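Local coordinates for spheroplast protein Y (Escherichia coli, PDB 3OEO) that probably acts as an ATP-independent periplasmic chaperone that limits protein aggregation and helps substrates refold, at residues A[53-67]-A[81-95]. Sequence-based numbering, arbitrary orientation.
Sequences MKRPPLEERRAMHDI and QIAKMEEQRKANMLA. With CD (cadmium ion), chain J; CD (cadmium ion), chain G.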
ATOM      1  N   MET A  53     -11.946  -9.940  -6.832  1.00102.90           N
ATOM      2  CA  MET A  53     -11.634  -8.960  -5.801  1.00100.55           C
ATOM      3  C   MET A  53     -11.281  -7.620  -6.452  1.00100.83           C
ATOM      4  O   MET A  53     -10.102  -7.255  -6.546  1.00 99.25           O
ATOM      5  CB  MET A  53     -10.452  -9.466  -4.977  1.00 97.64           C
ATOM      6  CG  MET A  53     -10.538  -9.157  -3.498  1.00 96.30           C
ATOM      7  SD  MET A  53     -11.720 -10.191  -2.597  1.00 98.03           S
ATOM      8  CE  MET A  53     -11.243 -11.852  -3.102  1.00 98.32           C
ATOM      9  N   LYS A  54     -12.309  -6.893  -6.890  1.00103.12           N
ATOM     10  CA  LYS A  54     -12.143  -5.686  -7.713  1.00104.05           C
ATOM     11  C   LYS A  54     -11.212  -4.626  -7.104  1.00101.15           C
ATOM     12  O   LYS A  54     -11.475  -4.099  -6.019  1.00 99.65           O
ATOM     13  CB  LYS A  54     -13.506  -5.084  -8.082  1.00107.25           C
ATOM     14  CG  LYS A  54     -14.284  -5.896  -9.113  1.00111.02           C
ATOM     15  CD  LYS A  54     -15.552  -5.179  -9.548  1.00114.73           C
ATOM     16  CE  LYS A  54     -16.270  -5.942 -10.652  1.00118.90           C
ATOM     17  NZ  LYS A  54     -17.523  -5.256 -11.075  1.00122.71           N
ATOM     18  N   ARG A  55     -10.135  -4.319  -7.828  1.00100.76           N
ATOM     19  CA  ARG A  55      -9.080  -3.417  -7.344  1.00 98.32           C
ATOM     20  C   ARG A  55      -9.202  -1.922  -7.732  1.00 98.81           C
ATOM     21  O   ARG A  55      -8.884  -1.060  -6.908  1.00 96.97           O
ATOM     22  CB  ARG A  55      -7.686  -3.949  -7.727  1.00 97.71           C
ATOM     23  CG  ARG A  55      -7.363  -5.346  -7.195  1.00 96.70           C
ATOM     24  CD  ARG A  55      -5.860  -5.637  -7.206  1.00 95.60           C
ATOM     25  NE  ARG A  55      -5.166  -5.035  -6.067  1.00 93.18           N
ATOM     26  CZ  ARG A  55      -5.029  -5.605  -4.869  1.00 91.77           C
ATOM     27  NH1 ARG A  55      -5.541  -6.807  -4.628  1.00 91.85           N
ATOM     28  NH2 ARG A  55      -4.381  -4.968  -3.899  1.00 89.62           N
ATOM     29  N   PRO A  56      -9.649  -1.606  -8.972  1.00101.47           N
ATOM     30  CA  PRO A  56      -9.506  -0.214  -9.405  1.00101.82           C
ATOM     31  C   PRO A  56     -10.783   0.652  -9.470  1.00103.32           C
ATOM     32  O   PRO A  56     -11.702   0.336 -10.233  1.00106.55           O
ATOM     33  CB  PRO A  56      -8.922  -0.371 -10.815  1.00104.35           C
ATOM     34  CG  PRO A  56      -9.432  -1.741 -11.300  1.00106.30           C
ATOM     35  CD  PRO A  56     -10.035  -2.464 -10.108  1.00104.51           C
ATOM     36  N   PRO A  57     -10.836   1.745  -8.678  1.00101.42           N
ATOM     37  CA  PRO A  57     -11.773   2.829  -8.985  1.00103.12           C
ATOM     38  C   PRO A  57     -11.100   3.840  -9.924  1.00103.64           C
ATOM     39  O   PRO A  57     -10.065   4.421  -9.580  1.00101.40           O
ATOM     40  CB  PRO A  57     -12.074   3.441  -7.614  1.00101.20           C
ATOM     41  CG  PRO A  57     -10.882   3.118  -6.763  1.00 97.98           C
ATOM     42  CD  PRO A  57     -10.142   1.959  -7.393  1.00 98.05           C
ATOM     43  N   LEU A  58     -11.684   4.037 -11.102  1.00106.77           N
ATOM     44  CA  LEU A  58     -10.998   4.731 -12.203  1.00107.85           C
ATOM     45  C   LEU A  58     -10.908   6.265 -12.140  1.00107.21           C
ATOM     46  O   LEU A  58     -10.148   6.868 -12.903  1.00108.13           O
ATOM     47  CB  LEU A  58     -11.575   4.284 -13.554  1.00112.31           C
ATOM     48  CG  LEU A  58     -11.053   2.955 -14.115  1.00113.08           C
ATOM     49  CD1 LEU A  58     -11.981   2.423 -15.195  1.00117.87           C
ATOM     50  CD2 LEU A  58      -9.627   3.090 -14.647  1.00112.65           C
ATOM     51  N   GLU A  59     -11.665   6.889 -11.238  1.00105.73           N
ATOM     52  CA  GLU A  59     -11.718   8.357 -11.155  1.00105.23           C
ATOM     53  C   GLU A  59     -10.962   8.947  -9.961  1.00101.32           C
ATOM     54  O   GLU A  59     -10.706  10.150  -9.920  1.00101.11           O
ATOM     55  CB  GLU A  59     -13.172   8.855 -11.158  1.00107.86           C
ATOM     56  CG  GLU A  59     -13.975   8.438  -9.937  1.00106.24           C
ATOM     57  CD  GLU A  59     -15.221   9.263  -9.734  1.00107.84           C
ATOM     58  OE1 GLU A  59     -16.134   9.191 -10.585  1.00111.36           O
ATOM     59  OE2 GLU A  59     -15.301   9.966  -8.705  1.00105.80           O
ATOM     60  N   GLU A  60     -10.621   8.102  -8.991  1.00 98.43           N
ATOM     61  CA  GLU A  60      -9.939   8.547  -7.774  1.00 94.95           C
ATOM     62  C   GLU A  60      -8.446   8.747  -7.997  1.00 93.23           C
ATOM     63  O   GLU A  60      -7.835   9.624  -7.384  1.00 92.00           O
ATOM     64  CB  GLU A  60     -10.190   7.571  -6.617  1.00 93.38           C
ATOM     65  CG  GLU A  60     -11.462   7.857  -5.804  1.00 93.74           C
ATOM     66  CD  GLU A  60     -12.736   7.300  -6.430  1.00 95.90           C
ATOM     67  OE1 GLU A  60     -12.755   7.030  -7.645  1.00 96.97           O
ATOM     68  OE2 GLU A  60     -13.729   7.127  -5.696  1.00 97.25           O
ATOM     69  N   ARG A  61      -7.865   7.934  -8.877  1.00 93.50           N
ATOM     70  CA  ARG A  61      -6.472   8.116  -9.297  1.00 92.61           C
ATOM     71  C   ARG A  61      -6.252   9.442 -10.036  1.00 93.51           C
ATOM     72  O   ARG A  61      -5.113   9.894 -10.185  1.00 93.28           O
ATOM     73  CB  ARG A  61      -5.986   6.922 -10.127  1.00 94.04           C
ATOM     74  CG  ARG A  61      -5.299   5.848  -9.292  1.00 92.27           C
ATOM     75  CD  ARG A  61      -4.888   4.641 -10.126  1.00 94.36           C
ATOM     76  NE  ARG A  61      -3.959   3.781  -9.394  1.00 92.66           N
ATOM     77  CZ  ARG A  61      -2.657   3.684  -9.650  1.00 93.70           C
ATOM     78  NH1 ARG A  61      -2.109   4.383 -10.639  1.00 96.27           N
ATOM     79  NH2 ARG A  61      -1.899   2.876  -8.917  1.00 92.30           N
ATOM     80  N   ARG A  62      -7.347  10.048 -10.496  1.00 94.50           N
ATOM     81  CA  ARG A  62      -7.346  11.433 -10.958  1.00 94.98           C
ATOM     82  C   ARG A  62      -7.315  12.365  -9.745  1.00 92.09           C
ATOM     83  O   ARG A  62      -6.506  13.286  -9.692  1.00 91.43           O
ATOM     84  CB  ARG A  62      -8.582  11.722 -11.822  1.00 98.29           C
ATOM     85  CG  ARG A  62      -8.526  13.039 -12.603  1.00100.32           C
ATOM     86  CD  ARG A  62      -9.893  13.473 -13.150  1.00103.89           C
ATOM     87  NE  ARG A  62     -10.545  12.442 -13.958  1.00106.56           N
ATOM     88  CZ  ARG A  62     -11.644  11.782 -13.598  1.00107.26           C
ATOM     89  NH1 ARG A  62     -12.247  12.050 -12.447  1.00105.21           N
ATOM     90  NH2 ARG A  62     -12.152  10.856 -14.401  1.00110.35           N
ATOM     91  N   ALA A  63      -8.187  12.108  -8.770  1.00 90.39           N
ATOM     92  CA  ALA A  63      -8.273  12.920  -7.551  1.00 88.10           C
ATOM     93  C   ALA A  63      -6.916  13.119  -6.878  1.00 85.64           C
ATOM     94  O   ALA A  63      -6.495  14.260  -6.671  1.00 85.50           O
ATOM     95  CB  ALA A  63      -9.276  12.324  -6.574  1.00 87.64           C
ATOM     96  N   MET A  64      -6.224  12.024  -6.559  1.00 83.69           N
ATOM     97  CA  MET A  64      -4.885  12.118  -5.965  1.00 81.64           C
ATOM     98  C   MET A  64      -4.028  13.068  -6.791  1.00 81.93           C
ATOM     99  O   MET A  64      -3.373  13.960  -6.252  1.00 81.49           O
ATOM    100  CB  MET A  64      -4.174  10.760  -5.904  1.00 81.35           C
ATOM    101  CG  MET A  64      -5.028   9.540  -5.644  1.00 81.28           C
ATOM    102  SD  MET A  64      -4.271   8.134  -6.494  1.00 83.44           S
ATOM    103  CE  MET A  64      -5.085   6.773  -5.643  1.00 81.71           C
ATOM    104  N   HIS A  65      -4.036  12.863  -8.106  1.00 82.84           N
ATOM    105  CA  HIS A  65      -3.317  13.734  -9.030  1.00 83.68           C
ATOM    106  C   HIS A  65      -3.753  15.180  -8.810  1.00 82.94           C
ATOM    107  O   HIS A  65      -2.918  16.050  -8.579  1.00 82.76           O
ATOM    108  CB  HIS A  65      -3.562  13.296 -10.476  1.00 86.36           C
ATOM    109  CG  HIS A  65      -2.470  13.682 -11.426  1.00 89.14           C
ATOM    110  ND1 HIS A  65      -2.649  14.616 -12.426  1.00 92.34           N
ATOM    111  CD2 HIS A  65      -1.191  13.249 -11.541  1.00 89.79           C
ATOM    112  CE1 HIS A  65      -1.526  14.746 -13.110  1.00 94.11           C
ATOM    113  NE2 HIS A  65      -0.626  13.928 -12.592  1.00 92.90           N
ATOM    114  N   ASP A  66      -5.065  15.413  -8.828  1.00 82.27           N
ATOM    115  CA  ASP A  66      -5.642  16.754  -8.680  1.00 81.56           C
ATOM    116  C   ASP A  66      -5.164  17.497  -7.421  1.00 78.95           C
ATOM    117  O   ASP A  66      -4.845  18.690  -7.485  1.00 79.48           O
ATOM    118  CB  ASP A  66      -7.176  16.690  -8.744  1.00 82.52           C
ATOM    119  CG  ASP A  66      -7.692  16.082 -10.059  1.00 84.97           C
ATOM    120  OD1 ASP A  66      -6.865  15.828 -10.965  1.00 85.43           O
ATOM    121  OD2 ASP A  66      -8.923  15.870 -10.195  1.00 85.48           O
ATOM    122  N   ILE A  67      -5.098  16.793  -6.291  1.00 75.75           N
ATOM    123  CA  ILE A  67      -4.697  17.417  -5.023  1.00 73.38           C
ATOM    124  C   ILE A  67      -3.203  17.747  -4.992  1.00 72.37           C
ATOM    125  O   ILE A  67      -2.805  18.804  -4.492  1.00 72.58           O
ATOM    126  CB  ILE A  67      -5.059  16.543  -3.793  1.00 72.03           C
ATOM    127  CG1 ILE A  67      -6.476  15.976  -3.930  1.00 73.25           C
ATOM    128  CG2 ILE A  67      -4.942  17.358  -2.507  1.00 70.98           C
ATOM    129  CD1 ILE A  67      -6.628  14.541  -3.443  1.00 72.65           C
ATOM    130  N   GLN A  81     -10.762  12.554   0.490  1.00 55.31           N
ATOM    131  CA  GLN A  81     -10.541  11.660  -0.635  1.00 55.74           C
ATOM    132  C   GLN A  81     -10.068  10.303  -0.082  1.00 56.08           C
ATOM    133  O   GLN A  81     -10.685   9.269  -0.363  1.00 56.39           O
ATOM    134  CB  GLN A  81      -9.531  12.273  -1.618  1.00 54.33           C
ATOM    135  CG  GLN A  81      -8.719  11.284  -2.475  1.00 50.96           C
ATOM    136  CD  GLN A  81      -9.545  10.529  -3.505  1.00 49.76           C
ATOM    137  OE1 GLN A  81     -10.771  10.648  -3.554  1.00 51.92           O
ATOM    138  NE2 GLN A  81      -8.869   9.749  -4.344  1.00 47.41           N
ATOM    139  N   ILE A  82      -8.979  10.345   0.699  1.00 56.43           N
ATOM    140  CA  ILE A  82      -8.468   9.227   1.498  1.00 57.73           C
ATOM    141  C   ILE A  82      -9.541   8.252   1.999  1.00 60.27           C
ATOM    142  O   ILE A  82      -9.521   7.089   1.635  1.00 60.26           O
ATOM    143  CB  ILE A  82      -7.680   9.727   2.743  1.00 57.38           C
ATOM    144  CG1 ILE A  82      -6.372  10.413   2.340  1.00 56.82           C
ATOM    145  CG2 ILE A  82      -7.378   8.566   3.705  1.00 57.50           C
ATOM    146  CD1 ILE A  82      -5.640  11.043   3.524  1.00 56.73           C
ATOM    147  N   ALA A  83     -10.471   8.729   2.825  1.00 63.64           N
ATOM    148  CA  ALA A  83     -11.416   7.844   3.514  1.00 66.58           C
ATOM    149  C   ALA A  83     -12.511   7.273   2.608  1.00 69.11           C
ATOM    150  O   ALA A  83     -13.255   6.377   3.022  1.00 70.55           O
ATOM    151  CB  ALA A  83     -12.032   8.555   4.726  1.00 68.73           C
ATOM    152  N   LYS A  84     -12.636   7.812   1.392  1.00 70.56           N
ATOM    153  CA  LYS A  84     -13.469   7.191   0.352  1.00 72.82           C
ATOM    154  C   LYS A  84     -12.696   5.964  -0.144  1.00 71.61           C
ATOM    155  O   LYS A  84     -13.273   4.974  -0.602  1.00 72.66           O
ATOM    156  CB  LYS A  84     -13.762   8.180  -0.783  1.00 73.90           C
ATOM    157  CG  LYS A  84     -14.776   7.687  -1.821  1.00 76.72           C
ATOM    158  CD  LYS A  84     -15.403   8.827  -2.642  1.00 78.45           C
ATOM    159  CE  LYS A  84     -14.421   9.432  -3.652  1.00 77.14           C
ATOM    160  NZ  LYS A  84     -15.091  10.239  -4.714  1.00 79.12           N
ATOM    161  N   MET A  85     -11.376   6.044  -0.006  1.00 70.04           N
ATOM    162  CA  MET A  85     -10.477   4.930  -0.249  1.00 69.25           C
ATOM    163  C   MET A  85     -10.237   4.176   1.073  1.00 69.26           C
ATOM    164  O   MET A  85      -9.090   3.978   1.491  1.00 67.65           O
ATOM    165  CB  MET A  85      -9.158   5.444  -0.832  1.00 67.59           C
ATOM    166  CG  MET A  85      -9.307   6.691  -1.726  1.00 68.72           C
ATOM    167  SD  MET A  85      -8.083   6.783  -3.053  1.00 67.87           S
ATOM    168  CE  MET A  85      -8.720   5.509  -4.148  1.00 67.97           C
ATOM    169  N   GLU A  86     -11.327   3.807   1.745  1.00 71.75           N
ATOM    170  CA  GLU A  86     -11.265   2.967   2.942  1.00 72.76           C
ATOM    171  C   GLU A  86     -12.006   1.674   2.646  1.00 74.30           C
ATOM    172  O   GLU A  86     -11.503   0.591   2.945  1.00 73.66           O
ATOM    173  CB  GLU A  86     -11.852   3.660   4.191  1.00 74.40           C
ATOM    174  CG  GLU A  86     -13.340   3.393   4.451  1.00 77.55           C
ATOM    175  CD  GLU A  86     -13.763   3.591   5.905  1.00 80.71           C
ATOM    176  OE1 GLU A  86     -12.888   3.821   6.765  1.00 80.51           O
ATOM    177  OE2 GLU A  86     -14.982   3.514   6.187  1.00 83.43           O
ATOM    178  N   GLU A  87     -13.191   1.805   2.049  1.00 76.92           N
ATOM    179  CA  GLU A  87     -13.983   0.675   1.582  1.00 78.97           C
ATOM    180  C   GLU A  87     -13.129  -0.225   0.678  1.00 77.81           C
ATOM    181  O   GLU A  87     -13.134  -1.445   0.822  1.00 77.86           O
ATOM    182  CB  GLU A  87     -15.237   1.167   0.829  1.00 82.10           C
ATOM    183  CG  GLU A  87     -16.113   2.202   1.586  1.00 84.13           C
ATOM    184  CD  GLU A  87     -17.298   2.749   0.766  1.00 87.27           C
ATOM    185  OE1 GLU A  87     -17.421   2.446  -0.442  1.00 87.44           O
ATOM    186  OE2 GLU A  87     -18.118   3.494   1.344  1.00 89.37           O
ATOM    187  N   GLN A  88     -12.377   0.393  -0.231  1.00 77.31           N
ATOM    188  CA  GLN A  88     -11.570  -0.335  -1.207  1.00 76.88           C
ATOM    189  C   GLN A  88     -10.318  -0.957  -0.597  1.00 74.97           C
ATOM    190  O   GLN A  88      -9.962  -2.094  -0.914  1.00 74.78           O
ATOM    191  CB  GLN A  88     -11.153   0.585  -2.358  1.00 77.14           C
ATOM    192  CG  GLN A  88     -10.323   1.788  -1.917  1.00 75.68           C
ATOM    193  CD  GLN A  88      -9.104   2.032  -2.776  1.00 74.58           C
ATOM    194  OE1 GLN A  88      -8.091   2.542  -2.292  1.00 73.33           O
ATOM    195  NE2 GLN A  88      -9.188   1.674  -4.053  1.00 75.73           N
ATOM    196  N   ARG A  89      -9.638  -0.203   0.256  1.00 74.06           N
ATOM    197  CA  ARG A  89      -8.377  -0.663   0.811  1.00 72.48           C
ATOM    198  C   ARG A  89      -8.559  -1.612   1.987  1.00 72.44           C
ATOM    199  O   ARG A  89      -7.714  -2.481   2.208  1.00 71.48           O
ATOM    200  CB  ARG A  89      -7.445   0.509   1.130  1.00 71.53           C
ATOM    201  CG  ARG A  89      -6.496   0.789  -0.024  1.00 72.11           C
ATOM    202  CD  ARG A  89      -5.740   2.108   0.090  1.00 72.29           C
ATOM    203  NE  ARG A  89      -5.306   2.566  -1.231  1.00 72.52           N
ATOM    204  CZ  ARG A  89      -4.067   2.463  -1.705  1.00 73.08           C
ATOM    205  NH1 ARG A  89      -3.107   1.933  -0.958  1.00 73.24           N
ATOM    206  NH2 ARG A  89      -3.784   2.909  -2.929  1.00 73.22           N
ATOM    207  N   LYS A  90      -9.667  -1.450   2.719  1.00 74.03           N
ATOM    208  CA  LYS A  90     -10.063  -2.377   3.797  1.00 74.63           C
ATOM    209  C   LYS A  90     -10.446  -3.750   3.253  1.00 74.97           C
ATOM    210  O   LYS A  90      -9.868  -4.755   3.656  1.00 74.12           O
ATOM    211  CB  LYS A  90     -11.223  -1.813   4.633  1.00 76.84           C
ATOM    212  CG  LYS A  90     -10.795  -0.882   5.773  1.00 76.38           C
ATOM    213  CD  LYS A  90     -11.987  -0.274   6.509  1.00 78.14           C
ATOM    214  CE  LYS A  90     -12.694  -1.279   7.414  1.00 79.48           C
ATOM    215  NZ  LYS A  90     -13.429  -0.611   8.523  1.00 81.61           N
ATOM    216  N   ALA A  91     -11.417  -3.778   2.338  1.00 76.59           N
ATOM    217  CA  ALA A  91     -11.858  -5.013   1.683  1.00 77.65           C
ATOM    218  C   ALA A  91     -10.734  -5.744   0.941  1.00 76.27           C
ATOM    219  O   ALA A  91     -10.830  -6.950   0.698  1.00 76.51           O
ATOM    220  CB  ALA A  91     -13.027  -4.734   0.739  1.00 79.94           C
ATOM    221  N   ASN A  92      -9.683  -5.008   0.583  1.00 75.30           N
ATOM    222  CA  ASN A  92      -8.481  -5.592  -0.011  1.00 74.47           C
ATOM    223  C   ASN A  92      -7.646  -6.323   1.024  1.00 73.62           C
ATOM    224  O   ASN A  92      -7.597  -7.552   1.038  1.00 74.00           O
ATOM    225  CB  ASN A  92      -7.628  -4.518  -0.682  1.00 73.77           C
ATOM    226  CG  ASN A  92      -7.935  -4.360  -2.154  1.00 74.61           C
ATOM    227  OD1 ASN A  92      -7.046  -4.045  -2.944  1.00 74.43           O
ATOM    228  ND2 ASN A  92      -9.191  -4.575  -2.535  1.00 75.82           N
ATOM    229  N   MET A  93      -6.987  -5.560   1.890  1.00 73.21           N
ATOM    230  CA  MET A  93      -6.210  -6.117   2.990  1.00 72.79           C
ATOM    231  C   MET A  93      -6.841  -7.421   3.474  1.00 73.42           C
ATOM    232  O   MET A  93      -6.157  -8.439   3.594  1.00 72.97           O
ATOM    233  CB  MET A  93      -6.114  -5.108   4.135  1.00 73.03           C
ATOM    234  CG  MET A  93      -5.188  -3.939   3.863  1.00 72.48           C
ATOM    235  SD  MET A  93      -4.805  -2.981   5.351  1.00 74.62           S
ATOM    236  CE  MET A  93      -3.594  -1.846   4.658  1.00 74.60           C
ATOM    237  N   LEU A  94      -8.152  -7.376   3.715  1.00 74.73           N
ATOM    238  CA  LEU A  94      -8.951  -8.544   4.067  1.00 75.73           C
ATOM    239  C   LEU A  94      -8.757  -9.659   3.044  1.00 75.85           C
ATOM    240  O   LEU A  94      -8.001 -10.599   3.278  1.00 75.18           O
ATOM    241  CB  LEU A  94     -10.432  -8.148   4.174  1.00 77.63           C
ATOM    242  CG  LEU A  94     -11.477  -8.947   4.981  1.00 78.41           C
ATOM    243  CD1 LEU A  94     -12.268  -9.928   4.118  1.00 78.27           C
ATOM    244  CD2 LEU A  94     -10.892  -9.629   6.206  1.00 76.06           C
ATOM    245  N   ALA A  95      -9.415  -9.524   1.899  1.00 77.25           N
ATOM    246  CA  ALA A  95      -9.362 -10.506   0.813  1.00 78.06           C
ATOM    247  C   ALA A  95      -7.986 -11.108   0.551  1.00 77.06           C
ATOM    248  O   ALA A  95      -7.870 -12.311   0.300  1.00 77.59           O
ATOM    249  CB  ALA A  95      -9.876  -9.885  -0.433  1.00 79.27           C
TER
HETATM  250 CD    CD J 162     -17.562   8.644  -8.528  1.00 91.33          CD
HETATM  251 CD    CD G  18      -7.091  17.041 -13.130  1.00 76.52          CD
HETATM  252  O   HOH W   1      -7.753  15.574 -15.234  1.00 36.38           O
HETATM  253  O   HOH W   2      -6.327  17.841 -15.303  1.00 35.04           O
HETATM  254  O   HOH W   3     -19.017   8.228  -6.312  1.00 18.03           O
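Over one face of the Arg55 guanidinium lies the carboxamide oxygen of Asn92, 3.0 Å above the plane and displaced toward its rim. The two planes stand 51° apart, and Asn92 OD1 meets the flat side of the group rather than an N-H, so the contact is probably electrostatic, without a hydrogen bond. The Gln81 side chain sits as a knob among Glu60, Ala63, Met64 and Ile67 of helix 60-68, its amide plane 36° from the Glu60 carboxylate. Gln81 NE2 lies 3.4 Å from Ala63 CB, while Gln81 CG faces Ile67 CD1; CG swings anti to the backbone N (chi1 153°) and the chain bends at chi2, carrying the amide to Glu60 and Ala63. With the amide cut back to an alanine, that hole would probably be left part-filled, and Glu60 CB and Ala63 CB would lose the surface they rest on. In the all-helical subunit of Spy, a homodimer with an elongated cradle shape, this contact sets the loop 53-59 and helix 60-68 against the returning chain, where helix 75-82 gives way to helix 87-104. The Lys84 and Glu60 side chains cross at about a right angle, and Lys84 NZ makes a salt bridge to Glu60 OE2, 3.5 Å. Beside it, both carboxylate oxygens of Glu59 hold a cadmium ion, which would probably weaken their pull on Lys84. Met85 CE packs 3.5 Å from Glu60 CB, and its sulfur faces Met64 CE. Gln88 NE2 abuts Pro57 CG and CD, while its OE1 accepts a hydrogen bond from Arg89 NE (3.0 Å). On the same helix as Glu60, His65 meets the rings of Phe115 and Phe119 of the second subunit.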